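Local coordinates for ESAT-6-like protein MAB_3113 (Mycobacterium abscessus, PDB 4I0X) that is of unknown function but pairs with MAB_3112 to form the EsxEF complex, a WXG100-family assembly probably exported by a mycobacterial type VII secretion system, at residues 14-17 with 18-22; 56-59 with 60-64; 27-30 with 31-35. The protein carries 4 engineered substitutions. All blocks are in the same frame, centred on the assembly; numbering follows the deposited sequence.

Contact 1 of 3, residues 14-17 with 18-22. With SO4 (sulfate ion), chain M.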
loop_
_atom_site.group_PDB
_atom_site.type_symbol
_atom_site.label_atom_id
_atom_site.label_comp_id
_atom_site.label_asym_id
_atom_site.label_seq_id
_atom_site.Cartn_x
_atom_site.Cartn_y
_atom_site.Cartn_z
ATOM N N ASP B 14 -5.302 -18.660 14.997
ATOM C CA ASP B 14 -6.356 -18.233 14.077
ATOM C C ASP B 14 -6.445 -16.698 13.977
ATOM O O ASP B 14 -6.673 -16.152 12.902
ATOM C CB ASP B 14 -7.696 -18.852 14.437
ATOM C CG ASP B 14 -7.824 -20.278 13.926
ATOM O OD1 ASP B 14 -7.071 -20.632 12.993
ATOM O OD2 ASP B 14 -8.637 -21.058 14.478
ATOM N N HIS B 15 -6.231 -16.006 15.089
ATOM C CA HIS B 15 -6.232 -14.558 15.099
ATOM C C HIS B 15 -5.085 -14.004 14.218
ATOM O O HIS B 15 -5.289 -13.134 13.370
ATOM C CB HIS B 15 -6.113 -14.050 16.524
ATOM C CG HIS B 15 -6.401 -12.602 16.649
ATOM N ND1 HIS B 15 -6.067 -11.867 17.764
ATOM C CD2 HIS B 15 -6.953 -11.730 15.774
ATOM C CE1 HIS B 15 -6.438 -10.612 17.586
ATOM N NE2 HIS B 15 -6.957 -10.498 16.377
ATOM N N ILE B 16 -3.897 -14.569 14.368
ATOM C CA ILE B 16 -2.748 -14.175 13.539
ATOM C C ILE B 16 -3.066 -14.359 12.066
ATOM O O ILE B 16 -2.806 -13.489 11.247
ATOM C CB ILE B 16 -1.495 -15.021 13.907
ATOM C CG1 ILE B 16 -1.066 -14.689 15.327
ATOM C CG2 ILE B 16 -0.355 -14.767 12.901
ATOM C CD1 ILE B 16 -0.146 -15.631 15.946
ATOM N N GLU B 17 -3.603 -15.526 11.734
ATOM C CA GLU B 17 -3.953 -15.832 10.370
ATOM C C GLU B 17 -5.002 -14.859 9.799
ATOM O O GLU B 17 -4.870 -14.432 8.649
ATOM C CB GLU B 17 -4.413 -17.277 10.208
ATOM C CG GLU B 17 -4.822 -17.611 8.774
ATOM C CD GLU B 17 -3.679 -17.366 7.764
ATOM O OE1 GLU B 17 -2.486 -17.431 8.166
ATOM O OE2 GLU B 17 -3.976 -17.093 6.576
ATOM N N GLN B 18 -6.009 -14.491 10.593
ATOM C CA GLN B 18 -7.008 -13.497 10.173
ATOM C C GLN B 18 -6.414 -12.092 9.917
ATOM O O GLN B 18 -6.770 -11.447 8.954
ATOM C CB GLN B 18 -8.189 -13.446 11.181
ATOM C CG GLN B 18 -9.205 -12.347 10.961
ATOM C CD GLN B 18 -9.821 -12.301 9.555
ATOM O OE1 GLN B 18 -10.258 -11.230 9.089
ATOM N NE2 GLN B 18 -9.905 -13.463 8.899
ATOM N N VAL B 19 -5.517 -11.633 10.782
ATOM C CA VAL B 19 -4.885 -10.340 10.612
ATOM C C VAL B 19 -4.022 -10.375 9.353
ATOM O O VAL B 19 -3.987 -9.424 8.574
ATOM C CB VAL B 19 -4.026 -9.964 11.852
ATOM C CG1 VAL B 19 -3.233 -8.688 11.580
ATOM C CG2 VAL B 19 -4.900 -9.858 13.072
ATOM N N THR B 20 -3.361 -11.496 9.133
ATOM C CA THR B 20 -2.454 -11.624 8.003
ATOM C C THR B 20 -3.277 -11.615 6.750
ATOM O O THR B 20 -2.882 -11.032 5.740
ATOM C CB THR B 20 -1.625 -12.939 8.083
ATOM O OG1 THR B 20 -1.031 -13.025 9.381
ATOM C CG2 THR B 20 -0.565 -12.976 6.987
ATOM N N SER B 21 -4.436 -12.254 6.828
ATOM C CA SER B 21 -5.361 -12.303 5.712
ATOM C C SER B 21 -5.885 -10.868 5.371
ATOM O O SER B 21 -6.016 -10.511 4.193
ATOM C CB SER B 21 -6.480 -13.298 6.013
ATOM O OG SER B 21 -7.481 -13.289 5.027
ATOM N N ARG B 22 -6.101 -10.036 6.386
ATOM C CA ARG B 22 -6.522 -8.646 6.156
ATOM C C ARG B 22 -5.392 -7.818 5.507
ATOM O O ARG B 22 -5.632 -6.977 4.613
ATOM C CB ARG B 22 -6.977 -7.993 7.452
ATOM C CG ARG B 22 -8.238 -8.575 8.003
ATOM C CD ARG B 22 -8.647 -7.889 9.310
ATOM N NE ARG B 22 -9.906 -8.445 9.729
ATOM C CZ ARG B 22 -10.844 -7.843 10.451
ATOM N NH1 ARG B 22 -10.702 -6.613 10.900
ATOM N NH2 ARG B 22 -11.933 -8.516 10.737
HETATM S S SO4 M . -13.694 -5.879 12.693
HETATM O O1 SO4 M . -12.877 -4.852 12.059
HETATM O O2 SO4 M . -14.998 -5.323 13.033
HETATM O O3 SO4 M . -13.880 -6.975 11.764
HETATM O O4 SO4 M . -13.077 -6.411 13.934
#
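Glu17 O takes the N-H of Ser21 at 2.9 Å, and Gln18 N donates to Asp14 O, so the two adjoining residues are each tied one turn along the helix. The Glu17 chain, bent at chi2 (58°), carries its carboxylate out to the side, where OE1 is hydrogen-bonded to His87 at the end of helix 52-87. The Gln18 side chain, also bent at chi2, leads forward to Arg22. There its OE1 receives Arg22 NE at 2.9 Å in an almost straight bond (172°), on a lone pair and in the guanidinium plane. This i to i+4 link lies on helix 11-47 of the WXG100 helical hairpin, whose inner side meets both helix 52-87 and the MAB_3112 chain. With NE so engaged, Arg22 turns NH1 and NH2 to a sulfate, probably from the crystallisation liquor; NH2 reaches O3 of the sulfate at 2.7 Å. On the buried side Val19 lays CG2 obliquely against the His15 ring, 3.9 Å from CD2. Thr20 OG1 donates to Ile16 O at 2.6 Å from above the carbonyl plane, while Thr20 N approaches that oxygen from the opposite face; Tyr45 of the MAB_3112 chain also bonds Thr20 OG1.

Contact 2 of 3, residues 56-59 with 60-64. Engineered in segment 60-64: Gln60 (natural residue Glu).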
loop_
_atom_site.group_PDB
_atom_site.type_symbol
_atom_site.label_atom_id
_atom_site.label_comp_id
_atom_site.label_asym_id
_atom_site.label_seq_id
_atom_site.Cartn_x
_atom_site.Cartn_y
_atom_site.Cartn_z
ATOM N N ALA B 56 6.917 14.866 -15.667
ATOM C CA ALA B 56 7.869 14.755 -14.569
ATOM C C ALA B 56 7.117 14.520 -13.249
ATOM O O ALA B 56 7.511 13.699 -12.442
ATOM C CB ALA B 56 8.763 16.004 -14.489
ATOM N N ALA B 57 6.010 15.230 -13.048
ATOM C CA ALA B 57 5.255 15.113 -11.792
ATOM C C ALA B 57 4.697 13.705 -11.657
ATOM O O ALA B 57 4.840 13.037 -10.609
ATOM C CB ALA B 57 4.131 16.154 -11.750
ATOM N N TYR B 58 4.119 13.212 -12.744
ATOM C CA TYR B 58 3.580 11.867 -12.723
ATOM C C TYR B 58 4.689 10.855 -12.490
ATOM O O TYR B 58 4.566 9.931 -11.676
ATOM C CB TYR B 58 2.868 11.507 -14.024
ATOM C CG TYR B 58 2.475 10.062 -13.987
ATOM C CD1 TYR B 58 1.514 9.620 -13.082
ATOM C CD2 TYR B 58 3.095 9.125 -14.802
ATOM C CE1 TYR B 58 1.170 8.298 -13.010
ATOM C CE2 TYR B 58 2.757 7.796 -14.736
ATOM C CZ TYR B 58 1.796 7.383 -13.833
ATOM O OH TYR B 58 1.445 6.050 -13.749
ATOM N N SER B 59 5.776 11.032 -13.214
ATOM C CA SER B 59 6.858 10.101 -13.164
ATOM C C SER B 59 7.391 10.000 -11.698
ATOM O O SER B 59 7.684 8.916 -11.209
ATOM C CB SER B 59 7.927 10.499 -14.184
ATOM O OG SER B 59 9.018 9.637 -14.121
ATOM N N GLN B 60 7.476 11.135 -11.015
ATOM C CA GLN B 60 8.010 11.178 -9.657
ATOM C C GLN B 60 7.116 10.424 -8.698
ATOM O O GLN B 60 7.602 9.642 -7.904
ATOM C CB GLN B 60 8.119 12.629 -9.183
ATOM C CG GLN B 60 9.210 12.887 -8.186
ATOM C CD GLN B 60 10.505 13.343 -8.852
ATOM O OE1 GLN B 60 10.498 14.184 -9.758
ATOM N NE2 GLN B 60 11.622 12.797 -8.396
ATOM N N ALA B 61 5.809 10.691 -8.762
ATOM C CA ALA B 61 4.844 10.052 -7.881
ATOM C C ALA B 61 4.838 8.562 -8.173
ATOM O O ALA B 61 4.860 7.769 -7.262
ATOM C CB ALA B 61 3.484 10.636 -8.082
ATOM N N HIS B 62 4.861 8.204 -9.454
ATOM C CA HIS B 62 4.844 6.812 -9.858
ATOM C C HIS B 62 6.090 6.023 -9.376
ATOM O O HIS B 62 5.995 4.878 -8.941
ATOM C CB HIS B 62 4.707 6.720 -11.373
ATOM C CG HIS B 62 4.934 5.345 -11.907
ATOM N ND1 HIS B 62 6.172 4.903 -12.326
ATOM C CD2 HIS B 62 4.092 4.294 -12.050
ATOM C CE1 HIS B 62 6.080 3.643 -12.719
ATOM N NE2 HIS B 62 4.828 3.250 -12.560
ATOM N N LYS B 63 7.241 6.656 -9.451
ATOM C CA LYS B 63 8.446 6.087 -8.925
ATOM C C LYS B 63 8.249 5.827 -7.430
ATOM O O LYS B 63 8.565 4.771 -6.954
ATOM C CB LYS B 63 9.641 6.994 -9.206
ATOM C CG LYS B 63 10.988 6.452 -8.674
ATOM C CD LYS B 63 11.281 5.028 -9.172
ATOM C CE LYS B 63 12.759 4.626 -8.940
ATOM N NZ LYS B 63 13.701 5.474 -9.770
ATOM N N GLU B 64 7.687 6.784 -6.700
ATOM C CA GLU B 64 7.563 6.623 -5.258
ATOM C C GLU B 64 6.620 5.486 -4.927
ATOM O O GLU B 64 6.928 4.635 -4.086
ATOM C CB GLU B 64 7.098 7.914 -4.580
ATOM C CG GLU B 64 8.117 8.990 -4.622
ATOM C CD GLU B 64 7.539 10.362 -4.364
ATOM O OE1 GLU B 64 8.240 11.371 -4.641
ATOM O OE2 GLU B 64 6.388 10.428 -3.876
HETATM O O HOH W 1 8.457 6.618 -12.728
#
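Tyr58 and His62, one turn apart on helix 52-87, set their side chains obliquely across each other on the side that meets helix 11-47, the other arm of the WXG100 helical hairpin. The aromatic contact is chiefly CH-pi: His62 CB stands over one face of the Tyr58 ring, 4.1 Å from its centroid and displaced toward the rim. The two rings themselves are inclined at 33° with centroids 5.6 Å apart, too oblique for a stack or an edge-to-face pair. Tyr58 has CG anti to the backbone N (chi1 174°), which swings the ring forward along the helix until OH lies 3.6 Å from His62 CD2. That hydroxyl is hydrogen-bonded to Gln42 of helix 11-47, an anchor that fixes the far end of the ring, while Glu38 packs against both aromatic side chains.

Backbone bonds run from each N-H to the carbonyl four residues earlier. The shortest, His62 N to Tyr58 O at 2.8 Å, joins the aromatic pair along the main chain too. Small side chains serve the partner surface: Ala57 rests on Phe77 and Ala61 on Ile66, both of the MAB_3112 chain. The engineered Gln60 lies on the exposed side, its CB beside Ala56 O and its chain bent at chi2.

Water completes the polar contacts. One molecule donates to Ser59 O, which also accepts Lys63 N, and the same water lies in the plane of the imidazole at its edge, hydrogen-bonded to His62 ND1 at 2.9 Å.

Contact 3 of 3, residues 27-30 with 31-35; sequences KEFV and TENLD
Phe29 O is gripped twice by one residue: Asn33 gives it both its backbone N-H, at 3.2 Å from N, and its side-chain amide, at 2.9 Å from ND2. The two donors arrive from opposite faces of the carbonyl plane, each tilted well out of it, and both bonds bend to the same extent (154°). Asn33 can do this because chi1 of -75° sets CG beside its own backbone N, turning the amide back over the preceding turn. The same ND2 comes within 3.3 Å of CE1 on the Phe29 ring, approaching obliquely with ring and amide planes 65° apart.

A second polar cluster surrounds Thr31. Its N donates to Lys27 O, and its hydroxyl OG1, held between backbone N and carbonyl carbon, stands 3.2 Å from Lys27 O and equally far from Glu28 O. A water that donates to Glu28 O is hydrogen-bonded to Thr31 OG1 at 2.9 Å, and which of the three oxygens takes the hydroxyl proton is not settled.

On the buried side Val30 and Leu34 lie side by side, CG1 of Val30 3.7 Å from CD1 of Leu34. Here helix 11-47 enters the four-helix arrangement of two WXG100 hairpins: Met19 and Leu63 of the MAB_3112 chain pack on Val30 and Leu34 respectively, and Trp65 of helix 52-87 also touches Leu34. With its amide tied back to a main-chain carbonyl of its own helix, polar Asn33 can sit in the partner interface beside the aliphatic pair, packed on Phe11 of the MAB_3112 chain.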
loop_
_atom_site.group_PDB
_atom_site.type_symbol
_atom_site.label_atom_id
_atom_site.label_comp_id
_atom_site.label_asym_id
_atom_site.label_seq_id
_atom_site.Cartn_x
_atom_site.Cartn_y
_atom_site.Cartn_z
ATOM N N LYS B 27 -2.952 -5.380 0.644
ATOM C CA LYS B 27 -1.978 -5.378 -0.434
ATOM C C LYS B 27 -2.634 -5.556 -1.793
ATOM O O LYS B 27 -2.255 -4.908 -2.751
ATOM C CB LYS B 27 -0.900 -6.458 -0.200
ATOM C CG LYS B 27 0.143 -6.544 -1.276
ATOM C CD LYS B 27 -0.291 -7.463 -2.396
ATOM C CE LYS B 27 0.771 -8.456 -2.697
ATOM N NZ LYS B 27 0.396 -9.331 -3.852
ATOM N N GLU B 28 -3.607 -6.457 -1.906
ATOM C CA GLU B 28 -4.273 -6.711 -3.204
ATOM C C GLU B 28 -5.068 -5.469 -3.659
ATOM O O GLU B 28 -5.123 -5.108 -4.848
ATOM C CB GLU B 28 -5.263 -7.873 -3.085
ATOM C CG GLU B 28 -4.655 -9.259 -2.926
ATOM C CD GLU B 28 -5.703 -10.327 -2.554
ATOM O OE1 GLU B 28 -6.932 -10.021 -2.510
ATOM O OE2 GLU B 28 -5.283 -11.480 -2.292
ATOM N N PHE B 29 -5.724 -4.857 -2.691
ATOM C CA PHE B 29 -6.490 -3.634 -2.917
ATOM C C PHE B 29 -5.575 -2.491 -3.386
ATOM O O PHE B 29 -5.859 -1.813 -4.371
ATOM C CB PHE B 29 -7.201 -3.261 -1.625
ATOM C CG PHE B 29 -7.805 -1.877 -1.639
ATOM C CD1 PHE B 29 -8.912 -1.590 -2.423
ATOM C CD2 PHE B 29 -7.265 -0.880 -0.864
ATOM C CE1 PHE B 29 -9.468 -0.327 -2.433
ATOM C CE2 PHE B 29 -7.825 0.406 -0.866
ATOM C CZ PHE B 29 -8.931 0.671 -1.635
ATOM N N VAL B 30 -4.445 -2.335 -2.727
ATOM C CA VAL B 30 -3.499 -1.299 -3.121
ATOM C C VAL B 30 -2.942 -1.529 -4.519
ATOM O O VAL B 30 -2.905 -0.606 -5.319
ATOM C CB VAL B 30 -2.331 -1.160 -2.158
ATOM C CG1 VAL B 30 -1.340 -0.109 -2.705
ATOM C CG2 VAL B 30 -2.838 -0.790 -0.766
ATOM N N THR B 31 -2.516 -2.744 -4.832
ATOM C CA THR B 31 -1.910 -2.989 -6.145
ATOM C C THR B 31 -2.912 -2.939 -7.309
ATOM O O THR B 31 -2.596 -2.462 -8.419
ATOM C CB THR B 31 -1.163 -4.305 -6.169
ATOM O OG1 THR B 31 -2.074 -5.357 -5.890
ATOM C CG2 THR B 31 -0.037 -4.309 -5.118
ATOM N N GLU B 32 -4.119 -3.438 -7.076
ATOM C CA GLU B 32 -5.170 -3.361 -8.059
ATOM C C GLU B 32 -5.446 -1.907 -8.433
ATOM O O GLU B 32 -5.634 -1.575 -9.608
ATOM C CB GLU B 32 -6.449 -4.016 -7.531
ATOM C CG GLU B 32 -7.610 -3.990 -8.473
ATOM C CD GLU B 32 -8.851 -4.680 -7.902
ATOM O OE1 GLU B 32 -8.832 -5.076 -6.708
ATOM O OE2 GLU B 32 -9.848 -4.826 -8.646
ATOM N N ASN B 33 -5.527 -1.037 -7.444
ATOM C CA ASN B 33 -5.925 0.335 -7.756
ATOM C C ASN B 33 -4.821 1.227 -8.290
ATOM O O ASN B 33 -5.090 2.126 -9.105
ATOM C CB ASN B 33 -6.612 0.974 -6.561
ATOM C CG ASN B 33 -7.998 0.452 -6.384
ATOM O OD1 ASN B 33 -8.936 0.825 -7.134
ATOM N ND2 ASN B 33 -8.155 -0.446 -5.433
ATOM N N LEU B 34 -3.593 0.986 -7.832
ATOM C CA LEU B 34 -2.416 1.601 -8.432
ATOM C C LEU B 34 -2.298 1.167 -9.895
ATOM O O LEU B 34 -1.957 1.961 -10.742
ATOM C CB LEU B 34 -1.141 1.215 -7.679
ATOM C CG LEU B 34 -0.914 1.774 -6.282
ATOM C CD1 LEU B 34 0.394 1.287 -5.673
ATOM C CD2 LEU B 34 -0.930 3.306 -6.268
ATOM N N ASP B 35 -2.598 -0.104 -10.189
ATOM C CA ASP B 35 -2.616 -0.600 -11.558
ATOM C C ASP B 35 -3.600 0.174 -12.432
ATOM O O ASP B 35 -3.318 0.482 -13.604
ATOM C CB ASP B 35 -3.001 -2.094 -11.582
ATOM C CG ASP B 35 -1.840 -3.013 -11.284
ATOM O OD1 ASP B 35 -0.796 -2.537 -10.782
ATOM O OD2 ASP B 35 -1.977 -4.233 -11.546
HETATM O O HOH W 2 -4.282 -7.071 -6.655
#

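In the fold
Contacts 1 and 3 follow one another on helix 11-47, their centres 19 Å apart and their nearest atoms about 5 Å, whereas contact 2 belongs to helix 52-87, the returning arm of the hairpin. Contact 3 is the central one, its centre 6 Å from that of the chain. Contacts 1 and 2 lie on opposite sides of that centre, 33 Å apart between centres. Although contacts 2 and 3 come within about 6 Å at their nearest atoms, they do not touch. What all three share is the MAB_3112 chain, which packs against each, so they sample the heterodimer interface along its length. The sulfate belongs to contact 1.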